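Local coordinates for protein tryparedoxin (Crithidia fasciculata, PDB 1O8X) that probably works as a thioredoxin-like disulfide oxidoreductase, passing electrons through a pair of redox-active cysteines in the trypanosomatid defence against oxidative stress, at residues A[52-57]-A[62-67]; A[31-36]-A[98-103]; A[75-80]-A[89-94]. The protein carries 1 engineered substitution. All coordinates share one frame; numbering follows the deposited sequence.

Contact 1 (A[52-57]-A[62-67]); sequences EFYDKF and NFEVVF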
loop_
_atom_site.group_PDB
_atom_site.type_symbol
_atom_site.label_atom_id
_atom_site.label_comp_id
_atom_site.label_asym_id
_atom_site.label_seq_id
_atom_site.Cartn_x
_atom_site.Cartn_y
_atom_site.Cartn_z
ATOM N N GLU A 52 -6.018 -9.674 6.940
ATOM C CA GLU A 52 -7.300 -10.380 6.940
ATOM C C GLU A 52 -8.245 -9.785 5.894
ATOM O O GLU A 52 -8.899 -10.508 5.143
ATOM C CB GLU A 52 -7.932 -10.286 8.324
ATOM C CG GLU A 52 -9.254 -11.023 8.456
ATOM C CD GLU A 52 -9.762 -11.121 9.881
ATOM O OE1 GLU A 52 -9.012 -10.801 10.848
ATOM O OE2 GLU A 52 -10.938 -11.505 10.019
ATOM N N PHE A 53 -8.330 -8.465 5.847
ATOM C CA PHE A 53 -9.158 -7.789 4.857
ATOM C C PHE A 53 -8.701 -8.073 3.422
ATOM O O PHE A 53 -9.518 -8.372 2.533
ATOM C CB PHE A 53 -9.174 -6.294 5.150
ATOM C CG PHE A 53 -10.220 -5.548 4.369
ATOM C CD1 PHE A 53 -11.514 -5.411 4.872
ATOM C CD2 PHE A 53 -9.925 -5.002 3.122
ATOM C CE1 PHE A 53 -12.494 -4.722 4.139
ATOM C CE2 PHE A 53 -10.899 -4.326 2.388
ATOM C CZ PHE A 53 -12.177 -4.187 2.904
ATOM N N TYR A 54 -7.390 -8.019 3.204
ATOM C CA TYR A 54 -6.822 -8.307 1.899
ATOM C C TYR A 54 -7.156 -9.729 1.470
ATOM O O TYR A 54 -7.591 -9.955 0.337
ATOM C CB TYR A 54 -5.310 -8.115 1.965
ATOM C CG TYR A 54 -4.548 -8.365 0.695
ATOM C CD1 TYR A 54 -4.412 -7.353 -0.250
ATOM C CD2 TYR A 54 -3.954 -9.599 0.440
ATOM C CE1 TYR A 54 -3.703 -7.560 -1.416
ATOM C CE2 TYR A 54 -3.251 -9.810 -0.719
ATOM C CZ TYR A 54 -3.132 -8.795 -1.648
ATOM O OH TYR A 54 -2.428 -8.980 -2.798
ATOM N N ASP A 55 -6.962 -10.689 2.370
ATOM C CA ASP A 55 -7.197 -12.079 1.998
ATOM C C ASP A 55 -8.665 -12.301 1.631
ATOM O O ASP A 55 -8.965 -13.020 0.668
ATOM C CB ASP A 55 -6.731 -13.014 3.112
ATOM C CG ASP A 55 -5.215 -13.207 3.137
ATOM O OD1 ASP A 55 -4.493 -12.837 2.175
ATOM O OD2 ASP A 55 -4.662 -13.756 4.111
ATOM N N LYS A 56 -9.576 -11.676 2.380
ATOM C CA LYS A 56 -11.011 -11.822 2.131
ATOM C C LYS A 56 -11.446 -11.175 0.821
ATOM O O LYS A 56 -12.299 -11.713 0.107
ATOM C CB LYS A 56 -11.814 -11.170 3.254
ATOM C CG LYS A 56 -11.875 -11.946 4.556
ATOM C CD LYS A 56 -12.643 -11.154 5.622
ATOM C CE LYS A 56 -12.702 -11.876 6.965
ATOM N NZ LYS A 56 -13.159 -10.971 8.067
ATOM N N PHE A 57 -10.889 -10.006 0.513
ATOM C CA PHE A 57 -11.514 -9.090 -0.451
ATOM C C PHE A 57 -10.665 -8.590 -1.609
ATOM O O PHE A 57 -11.210 -7.936 -2.498
ATOM C CB PHE A 57 -12.125 -7.873 0.273
ATOM C CG PHE A 57 -13.170 -8.232 1.297
ATOM C CD1 PHE A 57 -13.044 -7.807 2.609
ATOM C CD2 PHE A 57 -14.286 -8.996 0.952
ATOM C CE1 PHE A 57 -13.994 -8.125 3.565
ATOM C CE2 PHE A 57 -15.248 -9.325 1.902
ATOM C CZ PHE A 57 -15.103 -8.873 3.223
ATOM N N ASN A 62 -11.523 -6.147 -5.967
ATOM C CA ASN A 62 -10.591 -5.719 -7.014
ATOM C C ASN A 62 -9.602 -4.628 -6.587
ATOM O O ASN A 62 -9.564 -3.519 -7.133
ATOM C CB ASN A 62 -11.330 -5.314 -8.293
ATOM C CG ASN A 62 -10.407 -5.288 -9.506
ATOM O OD1 ASN A 62 -10.517 -4.412 -10.350
ATOM N ND2 ASN A 62 -9.499 -6.261 -9.598
ATOM N N PHE A 63 -8.786 -4.960 -5.601
ATOM C CA PHE A 63 -7.761 -4.033 -5.177
ATOM C C PHE A 63 -6.438 -4.756 -4.947
ATOM O O PHE A 63 -6.377 -5.992 -4.835
ATOM C CB PHE A 63 -8.195 -3.221 -3.940
ATOM C CG PHE A 63 -8.379 -4.038 -2.679
ATOM C CD1 PHE A 63 -7.301 -4.307 -1.844
ATOM C CD2 PHE A 63 -9.636 -4.498 -2.310
ATOM C CE1 PHE A 63 -7.481 -5.049 -0.680
ATOM C CE2 PHE A 63 -9.823 -5.224 -1.139
ATOM C CZ PHE A 63 -8.740 -5.501 -0.321
ATOM N N GLU A 64 -5.389 -3.956 -4.853
ATOM C CA GLU A 64 -4.059 -4.431 -4.515
ATOM C C GLU A 64 -3.476 -3.521 -3.459
ATOM O O GLU A 64 -3.910 -2.377 -3.336
ATOM C CB GLU A 64 -3.184 -4.420 -5.781
ATOM C CG GLU A 64 -1.814 -5.072 -5.631
ATOM C CD GLU A 64 -1.886 -6.481 -5.068
ATOM O OE1 GLU A 64 -1.861 -6.645 -3.826
ATOM O OE2 GLU A 64 -1.984 -7.425 -5.873
ATOM N N VAL A 65 -2.515 -4.038 -2.695
ATOM C CA VAL A 65 -1.787 -3.266 -1.685
ATOM C C VAL A 65 -0.320 -3.200 -2.109
ATOM O O VAL A 65 0.278 -4.223 -2.465
ATOM C CB VAL A 65 -1.945 -3.866 -0.260
ATOM C CG1 VAL A 65 -1.086 -3.096 0.736
ATOM C CG2 VAL A 65 -3.389 -3.830 0.174
ATOM N N VAL A 66 0.254 -1.999 -2.078
ATOM C CA VAL A 66 1.653 -1.777 -2.395
ATOM C C VAL A 66 2.330 -1.187 -1.162
ATOM O O VAL A 66 2.056 -0.052 -0.771
ATOM C CB VAL A 66 1.812 -0.835 -3.600
ATOM C CG1 VAL A 66 3.282 -0.574 -3.894
ATOM C CG2 VAL A 66 1.117 -1.425 -4.827
ATOM N N PHE A 67 3.194 -1.972 -0.530
ATOM C CA PHE A 67 3.955 -1.515 0.625
ATOM C C PHE A 67 4.988 -0.463 0.223
ATOM O O PHE A 67 5.815 -0.701 -0.674
ATOM C CB PHE A 67 4.623 -2.730 1.285
ATOM C CG PHE A 67 5.546 -2.395 2.441
ATOM C CD1 PHE A 67 5.193 -1.463 3.414
ATOM C CD2 PHE A 67 6.761 -3.065 2.569
ATOM C CE1 PHE A 67 6.058 -1.193 4.474
ATOM C CE2 PHE A 67 7.618 -2.786 3.617
ATOM C CZ PHE A 67 7.261 -1.849 4.572
#

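Contact 2 (A[31-36]-A[98-103]); sequences VFFYFS and QKLSKH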
loop_
_atom_site.group_PDB
_atom_site.type_symbol
_atom_site.label_atom_id
_atom_site.label_comp_id
_atom_site.label_asym_id
_atom_site.label_seq_id
_atom_site.Cartn_x
_atom_site.Cartn_y
_atom_site.Cartn_z
ATOM N N VAL A 31 -5.669 0.750 -5.964
ATOM C CA VAL A 31 -4.349 0.462 -5.424
ATOM C C VAL A 31 -4.190 1.190 -4.112
ATOM O O VAL A 31 -4.306 2.414 -4.067
ATOM C CB VAL A 31 -3.235 0.891 -6.409
ATOM C CG1 VAL A 31 -1.867 0.683 -5.787
ATOM C CG2 VAL A 31 -3.357 0.079 -7.698
ATOM N N PHE A 32 -3.922 0.442 -3.048
ATOM C CA PHE A 32 -3.653 1.054 -1.757
ATOM C C PHE A 32 -2.158 1.109 -1.518
ATOM O O PHE A 32 -1.489 0.063 -1.468
ATOM C CB PHE A 32 -4.256 0.218 -0.631
ATOM C CG PHE A 32 -5.739 0.294 -0.518
ATOM C CD1 PHE A 32 -6.503 -0.788 -0.937
ATOM C CD2 PHE A 32 -6.378 1.396 0.068
ATOM C CE1 PHE A 32 -7.878 -0.780 -0.827
ATOM C CE2 PHE A 32 -7.765 1.432 0.180
ATOM C CZ PHE A 32 -8.521 0.335 -0.254
ATOM N N PHE A 33 -1.629 2.305 -1.317
ATOM C CA PHE A 33 -0.262 2.490 -0.835
ATOM C C PHE A 33 -0.265 2.360 0.676
ATOM O O PHE A 33 -0.978 3.102 1.368
ATOM C CB PHE A 33 0.250 3.869 -1.243
ATOM C CG PHE A 33 0.310 4.067 -2.722
ATOM C CD1 PHE A 33 -0.443 5.063 -3.328
ATOM C CD2 PHE A 33 1.135 3.263 -3.509
ATOM C CE1 PHE A 33 -0.378 5.267 -4.715
ATOM C CE2 PHE A 33 1.201 3.445 -4.888
ATOM C CZ PHE A 33 0.443 4.461 -5.488
ATOM N N TYR A 34 0.492 1.389 1.178
ATOM C CA TYR A 34 0.573 1.116 2.613
ATOM C C TYR A 34 1.909 1.603 3.128
ATOM O O TYR A 34 2.945 1.013 2.843
ATOM C CB TYR A 34 0.405 -0.383 2.885
ATOM C CG TYR A 34 0.463 -0.729 4.364
ATOM C CD1 TYR A 34 -0.167 0.078 5.316
ATOM C CD2 TYR A 34 1.143 -1.868 4.812
ATOM C CE1 TYR A 34 -0.127 -0.240 6.673
ATOM C CE2 TYR A 34 1.184 -2.193 6.183
ATOM C CZ TYR A 34 0.530 -1.377 7.094
ATOM O OH TYR A 34 0.531 -1.646 8.452
ATOM N N PHE A 35 1.870 2.717 3.846
ATOM C CA PHE A 35 3.078 3.310 4.432
ATOM C C PHE A 35 3.262 2.741 5.830
ATOM O O PHE A 35 2.392 2.897 6.700
ATOM C CB PHE A 35 2.946 4.836 4.500
ATOM C CG PHE A 35 2.730 5.471 3.155
ATOM C CD1 PHE A 35 1.451 5.570 2.610
ATOM C CD2 PHE A 35 3.810 5.935 2.408
ATOM C CE1 PHE A 35 1.258 6.127 1.345
ATOM C CE2 PHE A 35 3.603 6.512 1.150
ATOM C CZ PHE A 35 2.334 6.596 0.629
ATOM N N SER A 36 4.377 2.048 6.032
ATOM C CA SER A 36 4.650 1.403 7.311
ATOM C C SER A 36 6.143 1.147 7.434
ATOM O O SER A 36 6.896 1.462 6.527
ATOM C CB SER A 36 3.839 0.110 7.467
ATOM O OG SER A 36 3.931 -0.313 8.814
ATOM N N GLN A 98 9.689 8.278 -0.554
ATOM C CA GLN A 98 9.783 9.488 0.256
ATOM C C GLN A 98 9.046 10.633 -0.423
ATOM O O GLN A 98 8.331 11.396 0.217
ATOM C CB GLN A 98 11.245 9.854 0.483
ATOM C CG GLN A 98 11.964 8.866 1.376
ATOM C CD GLN A 98 13.474 8.990 1.314
ATOM O OE1 GLN A 98 14.022 9.598 0.396
ATOM N NE2 GLN A 98 14.148 8.406 2.293
ATOM N N LYS A 99 9.180 10.715 -1.737
ATOM C CA LYS A 99 8.483 11.757 -2.481
ATOM C C LYS A 99 6.962 11.534 -2.453
ATOM O O LYS A 99 6.189 12.484 -2.321
ATOM C CB LYS A 99 9.054 11.857 -3.884
ATOM C CG LYS A 99 10.389 12.623 -3.876
ATOM C CD LYS A 99 11.173 12.396 -5.145
ATOM C CE LYS A 99 12.457 13.206 -5.160
ATOM N NZ LYS A 99 13.102 13.134 -6.502
ATOM N N LEU A 100 6.541 10.276 -2.532
ATOM C CA LEU A 100 5.125 9.923 -2.446
ATOM C C LEU A 100 4.548 10.245 -1.060
ATOM O O LEU A 100 3.417 10.746 -0.942
ATOM C CB LEU A 100 4.957 8.442 -2.771
ATOM C CG LEU A 100 3.519 7.963 -2.933
ATOM C CD1 LEU A 100 2.766 8.756 -4.001
ATOM C CD2 LEU A 100 3.486 6.479 -3.260
ATOM N N SER A 101 5.337 9.973 -0.019
ATOM C CA SER A 101 4.957 10.306 1.348
ATOM C C SER A 101 4.720 11.804 1.477
ATOM O O SER A 101 3.751 12.235 2.089
ATOM C CB SER A 101 6.052 9.866 2.316
ATOM O OG SER A 101 6.230 8.462 2.275
ATOM N N LYS A 102 5.590 12.600 0.863
ATOM C CA LYS A 102 5.404 14.041 0.860
ATOM C C LYS A 102 4.158 14.437 0.065
ATOM O O LYS A 102 3.357 15.239 0.532
ATOM C CB LYS A 102 6.659 14.754 0.320
ATOM C CG LYS A 102 6.456 16.241 0.139
ATOM C CD LYS A 102 7.723 16.979 -0.251
ATOM C CE LYS A 102 7.416 18.456 -0.358
ATOM N NZ LYS A 102 8.618 19.284 -0.678
ATOM N N HIS A 103 3.982 13.847 -1.113
ATOM C CA HIS A 103 2.839 14.179 -1.962
ATOM C C HIS A 103 1.508 13.998 -1.229
ATOM O O HIS A 103 0.607 14.848 -1.345
ATOM C CB HIS A 103 2.847 13.329 -3.226
ATOM C CG HIS A 103 1.659 13.561 -4.107
ATOM N ND1 HIS A 103 1.501 14.694 -4.878
ATOM C CD2 HIS A 103 0.540 12.822 -4.294
ATOM C CE1 HIS A 103 0.353 14.625 -5.527
ATOM N NE2 HIS A 103 -0.252 13.501 -5.187
#

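Contact 3 (A[75-80]-A[89-94]); sequences DGFAGY and VPFAQS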
loop_
_atom_site.group_PDB
_atom_site.type_symbol
_atom_site.label_atom_id
_atom_site.label_comp_id
_atom_site.label_asym_id
_atom_site.label_seq_id
_atom_site.Cartn_x
_atom_site.Cartn_y
_atom_site.Cartn_z
ATOM N N ASP A 75 17.717 -4.857 5.256
ATOM C CA ASP A 75 17.390 -6.071 6.011
ATOM C C ASP A 75 16.066 -5.944 6.767
ATOM O O ASP A 75 15.281 -6.899 6.820
ATOM C CB ASP A 75 18.519 -6.449 6.981
ATOM C CG ASP A 75 19.717 -7.086 6.287
ATOM O OD1 ASP A 75 19.663 -7.359 5.068
ATOM O OD2 ASP A 75 20.774 -7.360 6.890
ATOM N N GLY A 76 15.817 -4.766 7.338
ATOM C CA GLY A 76 14.581 -4.502 8.045
ATOM C C GLY A 76 13.405 -4.514 7.087
ATOM O O GLY A 76 12.369 -5.134 7.369
ATOM N N PHE A 77 13.577 -3.840 5.952
ATOM C CA PHE A 77 12.572 -3.819 4.894
ATOM C C PHE A 77 12.253 -5.239 4.427
ATOM O O PHE A 77 11.089 -5.634 4.354
ATOM C CB PHE A 77 13.037 -2.995 3.685
ATOM C CG PHE A 77 12.271 -3.305 2.421
ATOM C CD1 PHE A 77 11.049 -2.680 2.167
ATOM C CD2 PHE A 77 12.744 -4.242 1.502
ATOM C CE1 PHE A 77 10.333 -2.964 1.030
ATOM C CE2 PHE A 77 12.021 -4.551 0.357
ATOM C CZ PHE A 77 10.810 -3.900 0.117
ATOM N N ALA A 78 13.287 -6.003 4.090
ATOM C CA ALA A 78 13.094 -7.315 3.482
ATOM C C ALA A 78 12.387 -8.280 4.432
ATOM O O ALA A 78 11.481 -9.014 4.016
ATOM C CB ALA A 78 14.410 -7.878 3.001
ATOM N N GLY A 79 12.792 -8.269 5.700
ATOM C CA GLY A 79 12.216 -9.133 6.715
ATOM C C GLY A 79 10.747 -8.828 6.977
ATOM O O GLY A 79 9.924 -9.716 7.195
ATOM N N TYR A 80 10.423 -7.544 6.969
ATOM C CA TYR A 80 9.071 -7.074 7.212
ATOM C C TYR A 80 8.179 -7.375 6.013
ATOM O O TYR A 80 7.090 -7.930 6.173
ATOM C CB TYR A 80 9.134 -5.573 7.525
ATOM C CG TYR A 80 7.835 -4.916 7.925
ATOM C CD1 TYR A 80 6.900 -5.579 8.716
ATOM C CD2 TYR A 80 7.542 -3.620 7.510
ATOM C CE1 TYR A 80 5.707 -4.979 9.073
ATOM C CE2 TYR A 80 6.364 -3.001 7.866
ATOM C CZ TYR A 80 5.447 -3.665 8.658
ATOM O OH TYR A 80 4.258 -3.068 9.020
ATOM N N VAL A 89 7.070 -1.493 -3.274
ATOM C CA VAL A 89 8.046 -0.697 -4.029
ATOM C C VAL A 89 9.416 -1.232 -3.632
ATOM O O VAL A 89 9.691 -1.399 -2.447
ATOM C CB VAL A 89 7.953 0.815 -3.698
ATOM C CG1 VAL A 89 9.036 1.599 -4.449
ATOM C CG2 VAL A 89 6.564 1.358 -4.034
ATOM N N PRO A 90 10.279 -1.534 -4.605
ATOM C CA PRO A 90 11.591 -2.077 -4.258
ATOM C C PRO A 90 12.372 -1.117 -3.366
ATOM O O PRO A 90 12.243 0.099 -3.524
ATOM C CB PRO A 90 12.277 -2.250 -5.621
ATOM C CG PRO A 90 11.152 -2.374 -6.603
ATOM C CD PRO A 90 10.094 -1.437 -6.065
ATOM N N PHE A 91 13.134 -1.659 -2.422
ATOM C CA PHE A 91 13.934 -0.862 -1.499
ATOM C C PHE A 91 14.850 0.147 -2.215
ATOM O O PHE A 91 15.068 1.250 -1.710
ATOM C CB PHE A 91 14.758 -1.773 -0.575
ATOM C CG PHE A 91 15.513 -1.026 0.487
ATOM C CD1 PHE A 91 14.862 -0.580 1.634
ATOM C CD2 PHE A 91 16.872 -0.739 0.332
ATOM C CE1 PHE A 91 15.552 0.127 2.621
ATOM C CE2 PHE A 91 17.568 -0.029 1.312
ATOM C CZ PHE A 91 16.915 0.399 2.456
ATOM N N ALA A 92 15.362 -0.232 -3.387
ATOM C CA ALA A 92 16.202 0.643 -4.212
ATOM C C ALA A 92 15.481 1.900 -4.698
ATOM O O ALA A 92 16.127 2.903 -5.018
ATOM C CB ALA A 92 16.772 -0.133 -5.398
ATOM N N GLN A 93 14.147 1.846 -4.740
ATOM C CA GLN A 93 13.325 2.969 -5.189
ATOM C C GLN A 93 12.708 3.717 -4.003
ATOM O O GLN A 93 11.620 4.287 -4.118
ATOM C CB GLN A 93 12.248 2.489 -6.170
ATOM C CG GLN A 93 12.654 2.542 -7.650
ATOM C CD GLN A 93 13.660 1.470 -8.046
ATOM O OE1 GLN A 93 14.633 1.758 -8.749
ATOM N NE2 GLN A 93 13.427 0.237 -7.609
ATOM N N SER A 94 13.416 3.727 -2.874
ATOM C CA SER A 94 12.968 4.417 -1.662
ATOM C C SER A 94 12.769 5.912 -1.845
ATOM O O SER A 94 11.889 6.495 -1.205
ATOM C CB SER A 94 13.933 4.179 -0.501
ATOM O OG SER A 94 13.784 2.869 0.024
#

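Contact 1 (A[52-57]-A[62-67])
Glu-64 OE1 is gripped from two directions. Across the contact the hydroxyl of Tyr-54 donates to it, OH to OE1 2.6 Å, on the syn lone pair, the side that faces the other carboxylate oxygen. From within its own strand the backbone N of Val-65 reaches the same OE1 at 2.9 Å, on the anti side and 18° out of the carboxylate plane. The Glu-64 side chain starts away from the helix, but the bend at chi2 folds the carboxylate back over its own backbone and lets one oxygen serve both donors. The oxygen lies at the edge of the Tyr-54 ring, near its plane.

Beside this polar end the contact is mostly hydrocarbon. Tyr-54 CD1 packs on Val-65 CG2 at 3.7 Å, so the same ring that holds the glutamate also rests on the neighbouring valine. Phe-63 has its CG between the backbone N and the carbonyl carbon (chi1 66°), which swings the ring off the strand and in among the helix residues. There its CZ meets Phe-53 CE2 at 3.7 Å; the planes are not far from parallel, but the offset is too large for much overlap. Phe-63 CE2 lies 3.3 Å from Phe-57 O, obliquely to the ring, and 3.8 Å from Phe-57 CB. Phe-32 meets the Phe-63 ring edge-to-face.

Helix 41-57 runs back against strand 63-69, the N-to-C directions of the short segments 148° apart and so roughly antiparallel, as the second half of the beta-alpha-beta unit 30-36, 41-57, 63-69 of the thioredoxin fold. With one O-H and one N-H donor on the same oxygen, the buried Glu-64 carboxylate would be expected to be stabilised as the anion, and the tyrosine is tied by its hydroxyl to strand 63-69.

Contact 2 (A[31-36]-A[98-103])
Leu-100 puts one methyl squarely on the ring of Phe-33, where strand 30-36 of the central thioredoxin-fold sheet is covered by helix 94-103. The CD2 of Leu-100 stands 3.9 Å from the Phe-33 ring centroid and 7° off the ring normal, a CH-pi contact made almost over the middle of the face. The leucine reaches it with CG anti to its backbone N (chi1 -171°), which carries the branch from the helix toward the sheet.

The second aromatic of the strand receives the same leucine differently. Phe-35 presents its edge, with CZ 4.0 Å from Leu-100 CG and that carbon close to the ring plane. Next along the helix, Ser-101 sets its OG 3.5 Å from Phe-35 CE2, a packing contact with no hydrogen bond across the segments.

Further out, the far face of Phe-33 is covered by Val-31 CG1, offset toward the rim, while Cys-68 of strand 63-69 touches both Phe-33 and Phe-35. Val-115 packs on Phe-33 from strand 111-116, and Ile-109 reaches Phe-35 from a loop. The helix segment crosses the strand segment at 104°, their axes 10.7 Å apart, and the phenylalanine rings and the leucine branch together bridge this separation. On the same strand Tyr-34 and Ser-36 touch Ala-43, the engineered residue in place of the second redox cysteine, so the strand also borders the redox site. Although Ser-101 lies against an aromatic, its hydroxyl has polar partners: OG is hydrogen-bonded to the carbonyl O of Val-97, one turn earlier in the helix, and to NE1 of Trp-70.

Contact 3 (A[75-80]-A[89-94])
Aromatic packing between Phe-77 and Phe-91 carries most of this contact. The two side chains run antiparallel alongside one another, so that each ring lies beside the base of the other. Their centroids are 5.7 Å apart with the planes at 42°, an oblique pairing. The CB of Phe-77 already points toward 89-94, and CG anti to the backbone N (chi1 161°) carries the ring on to that segment.

Aliphatic carbons on the rings come next. Phe-91 CB stands over one face of Phe-77, 4.1 Å from the ring centroid and displaced toward the rim, as a CH-pi contact. In the other direction Phe-77 CB comes to 3.7 Å from Phe-91 CD1. Where the Phe-77 ring ends it passes the backbone, its CZ lying 3.8 Å from the carbonyl O of Val-89, and Thr-69 of strand 63-69 also touches this ring.

Within 89-94 two bonds shape the turn. Ser-94 OG donates to Phe-91 O at 2.7 Å, and the backbone N of Gln-93 bonds to Pro-90 O at 2.9 Å; together they hold the 3-10 turn in which Phe-91 sits, just ahead of helix 94-103, with Gln-93 at its N-cap position. Ser-94 OG additionally lies over one face of the Phe-91 ring, toward the rim.

Helix 74-81 is thus joined to the connection between strand 87-88 and helix 94-103 of the thioredoxin fold. No hydrogen bond crosses between the segments, so their attachment rests on dispersion and ring contacts, while the hydrogen-bonded turn probably holds the backbone from which Phe-91 projects.

Overall arrangement
All three contacts are largely buried, but contact 3 lies farthest from the chain centre and includes the partly exposed Phe-91. Contacts 1 and 2, on opposite sides of that centre, meet the same sheet through adjacent strands, 63-69 and 30-36, joined by backbone bonds such as Val-66 N to Phe-32 O. Contact 1 alone has a hydrogen bond between its segments; contacts 2 and 3 rest mainly on apolar side chains, leucine on two rings in one and a phenylalanine pair in the other. Contact 3 joins a helix to a loop, yet remains tied to the sheet: Val-89 N bonds to Phe-67 O of contact 1's strand, and Tyr-80 OH to Ser-36 OG of contact 2's.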